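Spondin-1 (Homo sapiens, PDB 2ZOU) is a secreted extracellular-matrix glycoprotein, probably acting in cell adhesion, represented here by its reeler domain, a disulfide-bonded beta-sandwich. Local coordinates at residues E19-F24 with E137-K142; S51-F56 with A124-K129; G55-A60 with P92-E97. One frame throughout, in Å; residues are numbered along the deposited sequence.

Contact 1. Residues E19-F24 with E137-K142; sequences EGYTEF and EGSLTK. With EDO (1,2-ethanediol), chain E.
Ser139 points into the curve of residues 19-24, and its hydroxyl is the hub of the contact. With OG set between its own backbone N and carbonyl carbon (chi1 60°), it accepts the N-H of Thr22 at 3.0 Å from N to OG, a nearly straight bond of 169°. The same OG donates to Phe24 O at 2.7 Å. A water bridges Ser139 OG and Thr22 OG1, while Thr22 OG1 also takes the N-H of Phe24, closing an ST turn. The Tyr21 ring lies with one face over Ser139, whose CB stands 3.9 Å from the ring centroid in a CH-pi contact. Leu140, next in the turn, brings CD2 to 3.8 Å from Phe24 CB. Where the two backbones come nearest, at Gly20 and Gly138, Ser139 N reaches Gly20 O in a weak bond, and CA of Gly138 lies 3.2 Å from Gly20 O. Near the surface Glu19 and Glu137 run obliquely past each other, OE1 to OE1 4.2 Å. One serine hydroxyl, used as both donor and acceptor, thus ties the loop before strand 24-28 to the turn 138-141, whereas the neighbouring carboxylates of Glu19 and Glu137 would probably repel if both are charged.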
loop_
_atom_site.group_PDB
_atom_site.type_symbol
_atom_site.label_atom_id
_atom_site.label_comp_id
_atom_site.label_asym_id
_atom_site.label_seq_id
_atom_site.Cartn_x
_atom_site.Cartn_y
_atom_site.Cartn_z
ATOM N N GLU A 19 -0.020 1.336 -16.828
ATOM C CA GLU A 19 -1.172 1.622 -15.993
ATOM C C GLU A 19 -2.256 0.589 -16.228
ATOM O O GLU A 19 -2.101 -0.349 -17.026
ATOM C CB GLU A 19 -1.691 3.048 -16.233
ATOM C CG GLU A 19 -0.712 4.126 -15.774
ATOM C CD GLU A 19 -1.200 5.541 -16.041
ATOM O OE1 GLU A 19 -2.001 5.746 -16.978
ATOM O OE2 GLU A 19 -0.766 6.462 -15.315
ATOM N N GLY A 20 -3.363 0.756 -15.530
ATOM C CA GLY A 20 -4.433 -0.178 -15.686
ATOM C C GLY A 20 -4.159 -1.433 -14.899
ATOM O O GLY A 20 -3.381 -1.445 -13.938
ATOM N N TYR A 21 -4.790 -2.509 -15.331
ATOM C CA TYR A 21 -5.129 -3.535 -14.384
ATOM C C TYR A 21 -4.299 -4.788 -14.545
ATOM O O TYR A 21 -4.078 -5.272 -15.649
ATOM C CB TYR A 21 -6.637 -3.812 -14.388
ATOM C CG TYR A 21 -7.413 -2.816 -13.540
ATOM C CD1 TYR A 21 -8.534 -3.206 -12.811
ATOM C CD2 TYR A 21 -7.005 -1.485 -13.450
ATOM C CE1 TYR A 21 -9.231 -2.284 -12.021
ATOM C CE2 TYR A 21 -7.688 -0.563 -12.671
ATOM C CZ TYR A 21 -8.800 -0.967 -11.964
ATOM O OH TYR A 21 -9.466 -0.040 -11.196
ATOM N N THR A 22 -3.828 -5.301 -13.417
ATOM C CA THR A 22 -3.221 -6.616 -13.376
ATOM C C THR A 22 -4.154 -7.478 -12.539
ATOM O O THR A 22 -5.228 -7.035 -12.136
ATOM C CB THR A 22 -1.801 -6.599 -12.768
ATOM O OG1 THR A 22 -1.877 -6.341 -11.354
ATOM C CG2 THR A 22 -0.924 -5.542 -13.446
ATOM N N GLU A 23 -3.753 -8.715 -12.272
ATOM C CA GLU A 23 -4.580 -9.576 -11.438
ATOM C C GLU A 23 -4.379 -9.312 -9.941
ATOM O O GLU A 23 -4.990 -9.984 -9.099
ATOM C CB GLU A 23 -4.320 -11.047 -11.756
ATOM C CG GLU A 23 -3.019 -11.538 -11.223
ATOM C CD GLU A 23 -1.878 -11.447 -12.212
ATOM O OE1 GLU A 23 -1.753 -10.424 -12.936
ATOM O OE2 GLU A 23 -1.079 -12.411 -12.260
ATOM N N PHE A 24 -3.531 -8.341 -9.610
ATOM C CA PHE A 24 -3.276 -8.005 -8.215
ATOM C C PHE A 24 -4.021 -6.725 -7.896
ATOM O O PHE A 24 -3.962 -5.758 -8.661
ATOM C CB PHE A 24 -1.780 -7.806 -7.973
ATOM C CG PHE A 24 -0.968 -9.013 -8.279
ATOM C CD1 PHE A 24 -0.833 -10.031 -7.335
ATOM C CD2 PHE A 24 -0.368 -9.164 -9.519
ATOM C CE1 PHE A 24 -0.083 -11.174 -7.629
ATOM C CE2 PHE A 24 0.380 -10.317 -9.819
ATOM C CZ PHE A 24 0.526 -11.310 -8.867
ATOM N N GLU A 137 -1.553 5.052 -11.585
ATOM C CA GLU A 137 -2.929 4.564 -11.646
ATOM C C GLU A 137 -2.887 3.096 -12.001
ATOM O O GLU A 137 -1.966 2.638 -12.672
ATOM C CB GLU A 137 -3.718 5.307 -12.720
ATOM C CG GLU A 137 -4.147 6.688 -12.302
ATOM C CD GLU A 137 -4.822 7.442 -13.425
ATOM O OE1 GLU A 137 -5.205 6.815 -14.441
ATOM O OE2 GLU A 137 -4.967 8.672 -13.290
ATOM N N GLY A 138 -3.889 2.353 -11.552
ATOM C CA GLY A 138 -3.930 0.938 -11.845
ATOM C C GLY A 138 -4.524 0.158 -10.704
ATOM O O GLY A 138 -4.979 0.726 -9.713
ATOM N N SER A 139 -4.503 -1.160 -10.839
ATOM C CA SER A 139 -5.169 -1.989 -9.854
ATOM C C SER A 139 -4.455 -2.039 -8.501
ATOM O O SER A 139 -5.064 -2.427 -7.508
ATOM C CB SER A 139 -5.403 -3.396 -10.414
ATOM O OG SER A 139 -4.185 -4.030 -10.759
ATOM N N LEU A 140 -3.172 -1.680 -8.469
ATOM C CA LEU A 140 -2.410 -1.639 -7.218
ATOM C C LEU A 140 -2.248 -0.219 -6.676
ATOM O O LEU A 140 -1.367 0.046 -5.876
ATOM C CB LEU A 140 -1.046 -2.311 -7.410
ATOM C CG LEU A 140 -1.083 -3.850 -7.423
ATOM C CD1 LEU A 140 0.319 -4.380 -7.676
ATOM C CD2 LEU A 140 -1.620 -4.422 -6.146
ATOM N N THR A 141 -3.123 0.684 -7.098
ATOM C CA THR A 141 -3.068 2.085 -6.671
ATOM C C THR A 141 -4.471 2.572 -6.343
ATOM O O THR A 141 -5.409 2.373 -7.128
ATOM C CB THR A 141 -2.434 2.945 -7.776
ATOM O OG1 THR A 141 -1.156 2.392 -8.103
ATOM C CG2 THR A 141 -2.288 4.435 -7.369
ATOM N N LYS A 142 -4.624 3.203 -5.179
ATOM C CA LYS A 142 -5.924 3.745 -4.788
ATOM C C LYS A 142 -5.767 5.135 -4.207
ATOM O O LYS A 142 -4.968 5.346 -3.306
ATOM C CB LYS A 142 -6.634 2.833 -3.776
ATOM C CG LYS A 142 -8.033 3.316 -3.374
ATOM C CD LYS A 142 -9.049 3.279 -4.507
ATOM C CE LYS A 142 -10.408 3.880 -4.094
ATOM N NZ LYS A 142 -10.521 5.365 -4.287
HETATM C C1 EDO E . -7.299 -9.729 -6.622
HETATM O O1 EDO E . -7.287 -9.097 -7.905
HETATM C C2 EDO E . -8.705 -10.116 -6.182
HETATM O O2 EDO E . -8.895 -11.530 -6.319
HETATM O O HOH W 1 -1.251 -3.858 -10.718
#

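Contact 2. Residues S51-F56 with A124-K129; sequences SYFRGF and ASIVQK. With EDO (1,2-ethanediol), chain D; EDO (1,2-ethanediol), chain F.
Ser51 lies beside the amide of Gln128, its CB 3.9 Å from NE2, while its hydroxyl is hydrogen-bonded to Glu23. Tyr52 turns its ring across the Gln128 side chain at about a right angle: CG of Gln128 lies over the face, 3.9 Å from the ring centroid, with OE1 over the same ring. Gln128 gets there with CG anti to its backbone N (chi1 -177°) and an extended chain. The Tyr52 hydroxyl also meets CE of Lys129. Phe53 packs its CB against CB of Ile126 at 4.0 Å. Arg54 gives its backbone N-H to Val127 O (N to O 2.8 Å), and its bent side chain grips Gln128 O side-on, from NE at 3.1 Å and NH2 at 3.0 Å, the oxygen near the guanidinium plane. Gly55 O then accepts from Val127 N, so Arg54 and Gly55 both face Val127 in a classic beta bulge. CG1 of Val127 lies against the backbone of Gly55, 3.6 Å from its N. Phe56 pairs with Ile126, their side chains on one face. Strand 55-62 is thereby joined to strand 120-127, which is flanked in turn by strand 131-144, while Phe56 and Ile126 meet Leu45 of the opposing sheet.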
loop_
_atom_site.group_PDB
_atom_site.type_symbol
_atom_site.label_atom_id
_atom_site.label_comp_id
_atom_site.label_asym_id
_atom_site.label_seq_id
_atom_site.Cartn_x
_atom_site.Cartn_y
_atom_site.Cartn_z
ATOM N N SER A 51 -2.950 -16.725 -9.359
ATOM C CA SER A 51 -1.734 -15.978 -9.050
ATOM C C SER A 51 -1.432 -15.907 -7.552
ATOM O O SER A 51 -2.281 -16.213 -6.696
ATOM C CB SER A 51 -1.790 -14.572 -9.658
ATOM O OG SER A 51 -1.902 -14.641 -11.080
ATOM N N TYR A 52 -0.206 -15.498 -7.257
ATOM C CA TYR A 52 0.267 -15.319 -5.899
ATOM C C TYR A 52 1.398 -14.311 -5.956
ATOM O O TYR A 52 1.887 -13.971 -7.046
ATOM C CB TYR A 52 0.771 -16.659 -5.320
ATOM C CG TYR A 52 1.823 -17.301 -6.187
ATOM C CD1 TYR A 52 3.175 -16.962 -6.038
ATOM C CD2 TYR A 52 1.470 -18.210 -7.186
ATOM C CE1 TYR A 52 4.149 -17.523 -6.856
ATOM C CE2 TYR A 52 2.444 -18.777 -8.014
ATOM C CZ TYR A 52 3.775 -18.426 -7.838
ATOM O OH TYR A 52 4.750 -18.979 -8.626
ATOM N N PHE A 53 1.811 -13.822 -4.800
ATOM C CA PHE A 53 3.015 -13.007 -4.722
ATOM C C PHE A 53 3.924 -13.541 -3.620
ATOM O O PHE A 53 3.462 -14.056 -2.605
ATOM C CB PHE A 53 2.696 -11.514 -4.560
ATOM C CG PHE A 53 1.730 -11.202 -3.457
ATOM C CD1 PHE A 53 0.351 -11.263 -3.681
ATOM C CD2 PHE A 53 2.180 -10.826 -2.196
ATOM C CE1 PHE A 53 -0.558 -10.953 -2.665
ATOM C CE2 PHE A 53 1.285 -10.544 -1.158
ATOM C CZ PHE A 53 -0.092 -10.576 -1.403
ATOM N N ARG A 54 5.225 -13.445 -3.854
ATOM C CA ARG A 54 6.216 -13.902 -2.880
ATOM C C ARG A 54 6.761 -12.726 -2.080
ATOM O O ARG A 54 7.396 -12.910 -1.042
ATOM C CB ARG A 54 7.337 -14.660 -3.588
ATOM C CG ARG A 54 6.904 -16.026 -4.091
ATOM C CD ARG A 54 8.055 -16.811 -4.723
ATOM N NE ARG A 54 8.604 -16.136 -5.900
ATOM C CZ ARG A 54 9.800 -15.555 -5.956
ATOM N NH1 ARG A 54 10.631 -15.579 -4.910
ATOM N NH2 ARG A 54 10.181 -14.960 -7.076
ATOM N N GLY A 55 6.511 -11.520 -2.565
ATOM C CA GLY A 55 6.939 -10.299 -1.901
ATOM C C GLY A 55 6.114 -9.111 -2.352
ATOM O O GLY A 55 5.494 -9.121 -3.423
ATOM N N PHE A 56 6.089 -8.073 -1.531
ATOM C CA PHE A 56 5.330 -6.861 -1.844
ATOM C C PHE A 56 5.905 -5.677 -1.089
ATOM O O PHE A 56 6.617 -5.848 -0.083
ATOM C CB PHE A 56 3.836 -7.024 -1.514
ATOM C CG PHE A 56 3.535 -6.913 -0.046
ATOM C CD1 PHE A 56 3.188 -5.692 0.524
ATOM C CD2 PHE A 56 3.670 -8.022 0.785
ATOM C CE1 PHE A 56 2.954 -5.597 1.892
ATOM C CE2 PHE A 56 3.434 -7.945 2.144
ATOM C CZ PHE A 56 3.078 -6.734 2.711
ATOM N N ALA A 124 1.051 -0.106 -4.192
ATOM C CA ALA A 124 1.792 -1.322 -3.946
ATOM C C ALA A 124 2.562 -1.783 -5.166
ATOM O O ALA A 124 2.205 -1.483 -6.301
ATOM C CB ALA A 124 0.861 -2.414 -3.478
ATOM N N SER A 125 3.633 -2.513 -4.893
ATOM C CA SER A 125 4.427 -3.218 -5.881
ATOM C C SER A 125 4.507 -4.661 -5.426
ATOM O O SER A 125 4.533 -4.916 -4.215
ATOM C CB SER A 125 5.820 -2.595 -5.943
ATOM O OG SER A 125 6.679 -3.360 -6.756
ATOM N N ILE A 126 4.545 -5.613 -6.360
ATOM C CA ILE A 126 4.677 -7.026 -5.978
ATOM C C ILE A 126 5.728 -7.772 -6.806
ATOM O O ILE A 126 6.131 -7.309 -7.881
ATOM C CB ILE A 126 3.322 -7.836 -6.010
ATOM C CG1 ILE A 126 2.843 -8.084 -7.449
ATOM C CG2 ILE A 126 2.237 -7.208 -5.086
ATOM C CD1 ILE A 126 3.351 -9.364 -8.088
ATOM N N VAL A 127 6.143 -8.930 -6.301
ATOM C CA VAL A 127 6.891 -9.915 -7.106
ATOM C C VAL A 127 6.242 -11.301 -7.088
ATOM O O VAL A 127 5.868 -11.786 -6.026
ATOM C CB VAL A 127 8.406 -10.003 -6.727
ATOM C CG1 VAL A 127 8.601 -10.317 -5.254
ATOM C CG2 VAL A 127 9.122 -11.023 -7.613
ATOM N N GLN A 128 6.110 -11.920 -8.271
ATOM C CA GLN A 128 5.657 -13.316 -8.426
ATOM C C GLN A 128 6.768 -14.083 -9.144
ATOM O O GLN A 128 7.573 -14.744 -8.491
ATOM C CB GLN A 128 4.318 -13.399 -9.195
ATOM C CG GLN A 128 3.734 -14.832 -9.326
ATOM C CD GLN A 128 2.366 -14.911 -10.023
ATOM O OE1 GLN A 128 1.779 -15.990 -10.113
ATOM N NE2 GLN A 128 1.886 -13.795 -10.547
ATOM N N LYS A 129 6.810 -13.981 -10.477
ATOM C CA LYS A 129 7.947 -14.426 -11.297
ATOM C C LYS A 129 8.453 -13.267 -12.164
ATOM O O LYS A 129 9.354 -13.432 -13.004
ATOM C CB LYS A 129 7.565 -15.644 -12.146
ATOM C CG LYS A 129 7.249 -16.888 -11.316
ATOM C CD LYS A 129 7.357 -18.150 -12.128
ATOM C CE LYS A 129 6.882 -19.351 -11.332
ATOM N NZ LYS A 129 7.176 -20.610 -12.056
HETATM C C1 EDO D . 8.937 -5.785 -5.521
HETATM O O1 EDO D . 8.922 -4.366 -5.716
HETATM C C2 EDO D . 7.995 -6.148 -4.381
HETATM O O2 EDO D . 8.378 -5.452 -3.185
HETATM C C1 EDO F . 0.927 -1.181 -10.010
HETATM O O1 EDO F . 1.946 -1.527 -9.070
HETATM C C2 EDO F . 1.184 -1.819 -11.365
HETATM O O2 EDO F . -0.058 -2.127 -11.999
#

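Contact 3. Residues G55-A60 with P92-E97; sequences GFTLIA and PVAVTE. With EDO (1,2-ethanediol), chain D.
The Phe56 ring lies along the backbone of residues 95-97, with CA of Thr96 over one face, 3.8 Å above its plane and toward the rim. Val95 O and Glu97 N approach it obliquely, and CG1 of Val95 comes to 4.0 Å from CE1 of Phe56. A chi1 of 77° helps bring it there, setting CG of Phe56 between its backbone N and carbonyl carbon. The Glu97 side chain runs past the ring in the opposite direction, its carboxylate plane 68° from the ring plane; the chain bends at chi2 to return toward Gly55 and Phe56. There OE1 of Glu97 accepts the backbone N-H of Phe56 at 3.0 Å, met from above the carboxylate plane, and crowds CA of Gly55. A glutamate side chain thus occupies a backbone donor at the end of the strand pair. The hydroxyl OG1 of Thr96 lies 2.7 Å from Phe56 O and 2.9 Å from OE1 of Glu97, and which of the two it donates to is not settled. Farther along, Leu58 and Val95 form an antiparallel hydrogen-bonded pair: Leu58 N to Val95 O is 2.8 Å and Val95 N to Leu58 O 2.9 Å. Ala94 sets its CB against CG2 of Ile59 at 3.6 Å, just where residues 92-94 turn a corner. Within the five-stranded sheet, strand 55-62 is central, lying between strands 95-97 and 120-127, and strand 95-97 is followed outward by 85-88. Phe56 and Leu58 reach Ile106 and Val108 of strand 105-111, joining the two sheets of the sandwich.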
loop_
_atom_site.group_PDB
_atom_site.type_symbol
_atom_site.label_atom_id
_atom_site.label_comp_id
_atom_site.label_asym_id
_atom_site.label_seq_id
_atom_site.Cartn_x
_atom_site.Cartn_y
_atom_site.Cartn_z
ATOM N N GLY A 55 6.511 -11.520 -2.565
ATOM C CA GLY A 55 6.939 -10.299 -1.901
ATOM C C GLY A 55 6.114 -9.111 -2.352
ATOM O O GLY A 55 5.494 -9.121 -3.423
ATOM N N PHE A 56 6.089 -8.073 -1.531
ATOM C CA PHE A 56 5.330 -6.861 -1.844
ATOM C C PHE A 56 5.905 -5.677 -1.089
ATOM O O PHE A 56 6.617 -5.848 -0.083
ATOM C CB PHE A 56 3.836 -7.024 -1.514
ATOM C CG PHE A 56 3.535 -6.913 -0.046
ATOM C CD1 PHE A 56 3.188 -5.692 0.524
ATOM C CD2 PHE A 56 3.670 -8.022 0.785
ATOM C CE1 PHE A 56 2.954 -5.597 1.892
ATOM C CE2 PHE A 56 3.434 -7.945 2.144
ATOM C CZ PHE A 56 3.078 -6.734 2.711
ATOM N N THR A 57 5.584 -4.486 -1.581
ATOM C CA THR A 57 5.860 -3.249 -0.870
ATOM C C THR A 57 4.622 -2.384 -0.953
ATOM O O THR A 57 4.037 -2.241 -2.019
ATOM C CB THR A 57 7.027 -2.480 -1.493
ATOM O OG1 THR A 57 8.172 -3.335 -1.584
ATOM C CG2 THR A 57 7.379 -1.274 -0.625
ATOM N N LEU A 58 4.251 -1.790 0.170
ATOM C CA LEU A 58 3.055 -0.987 0.266
ATOM C C LEU A 58 3.364 0.346 0.949
ATOM O O LEU A 58 3.951 0.355 2.037
ATOM C CB LEU A 58 1.986 -1.765 1.048
ATOM C CG LEU A 58 0.758 -0.995 1.514
ATOM C CD1 LEU A 58 -0.030 -0.486 0.335
ATOM C CD2 LEU A 58 -0.114 -1.843 2.417
ATOM N N ILE A 59 2.965 1.454 0.307
ATOM C CA ILE A 59 3.180 2.812 0.857
ATOM C C ILE A 59 1.928 3.668 0.732
ATOM O O ILE A 59 0.993 3.316 0.013
ATOM C CB ILE A 59 4.403 3.517 0.196
ATOM C CG1 ILE A 59 4.191 3.641 -1.317
ATOM C CG2 ILE A 59 5.685 2.765 0.550
ATOM C CD1 ILE A 59 5.324 4.370 -2.036
ATOM N N ALA A 60 1.898 4.775 1.476
ATOM C CA ALA A 60 0.832 5.765 1.373
ATOM C C ALA A 60 1.489 7.130 1.227
ATOM O O ALA A 60 2.205 7.555 2.132
ATOM C CB ALA A 60 -0.027 5.735 2.619
ATOM N N PRO A 92 11.212 2.707 6.808
ATOM C CA PRO A 92 10.369 2.367 7.961
ATOM C C PRO A 92 8.901 2.743 7.814
ATOM O O PRO A 92 8.076 2.336 8.643
ATOM C CB PRO A 92 11.008 3.165 9.100
ATOM C CG PRO A 92 11.670 4.324 8.420
ATOM C CD PRO A 92 12.210 3.745 7.152
ATOM N N VAL A 93 8.598 3.511 6.769
ATOM C CA VAL A 93 7.237 3.938 6.439
ATOM C C VAL A 93 6.567 3.002 5.421
ATOM O O VAL A 93 5.401 3.190 5.094
ATOM C CB VAL A 93 7.219 5.409 5.904
ATOM C CG1 VAL A 93 7.427 6.401 7.065
ATOM C CG2 VAL A 93 8.247 5.623 4.788
ATOM N N ALA A 94 7.314 2.010 4.934
ATOM C CA ALA A 94 6.808 1.040 3.962
ATOM C C ALA A 94 6.524 -0.315 4.618
ATOM O O ALA A 94 7.296 -0.775 5.472
ATOM C CB ALA A 94 7.808 0.875 2.810
ATOM N N VAL A 95 5.404 -0.931 4.224
ATOM C CA VAL A 95 5.060 -2.290 4.649
ATOM C C VAL A 95 5.577 -3.287 3.614
ATOM O O VAL A 95 5.471 -3.055 2.409
ATOM C CB VAL A 95 3.509 -2.463 4.843
ATOM C CG1 VAL A 95 3.202 -3.822 5.423
ATOM C CG2 VAL A 95 2.964 -1.380 5.784
ATOM N N THR A 96 6.127 -4.401 4.072
ATOM C CA THR A 96 6.672 -5.421 3.181
ATOM C C THR A 96 6.429 -6.822 3.788
ATOM O O THR A 96 5.890 -6.924 4.895
ATOM C CB THR A 96 8.168 -5.149 2.870
ATOM O OG1 THR A 96 8.598 -5.948 1.765
ATOM C CG2 THR A 96 9.050 -5.422 4.095
ATOM N N GLU A 97 6.779 -7.883 3.062
ATOM C CA GLU A 97 6.608 -9.250 3.556
ATOM C C GLU A 97 7.609 -9.587 4.665
ATOM O O GLU A 97 8.730 -9.070 4.680
ATOM C CB GLU A 97 6.649 -10.277 2.400
ATOM C CG GLU A 97 8.032 -10.677 1.837
ATOM C CD GLU A 97 8.773 -9.586 1.063
ATOM O OE1 GLU A 97 8.157 -8.609 0.586
ATOM O OE2 GLU A 97 10.018 -9.710 0.923
HETATM C C1 EDO D . 8.937 -5.785 -5.521
HETATM O O1 EDO D . 8.922 -4.366 -5.716
HETATM C C2 EDO D . 7.995 -6.148 -4.381
HETATM O O2 EDO D . 8.378 -5.452 -3.185
#

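Contacts 2 and 3 share Gly55 and Phe56 and use opposite edges of strand 55-62; their centres are 12 Å apart. Thr57 N, 2.9 Å from Ser125 O, carries the pairing of contact 2 onward, and one ethanediol, probably from the crystallisation liquor, touches both. Contact 1, centred 13 Å from contact 2, meets it through two hydrogen bonds, Glu23 OE2 with Ser51 OG at 2.7 Å and Leu140 O with Ala124 N at 3.0 Å, and by packing of Phe24 on Gln128. Contacts 1 and 3 do not touch; their nearest atoms are about 6 Å apart. All three reach the five-stranded sheet, and contact 1 brings in the segment leading to strand 24-28 of the other.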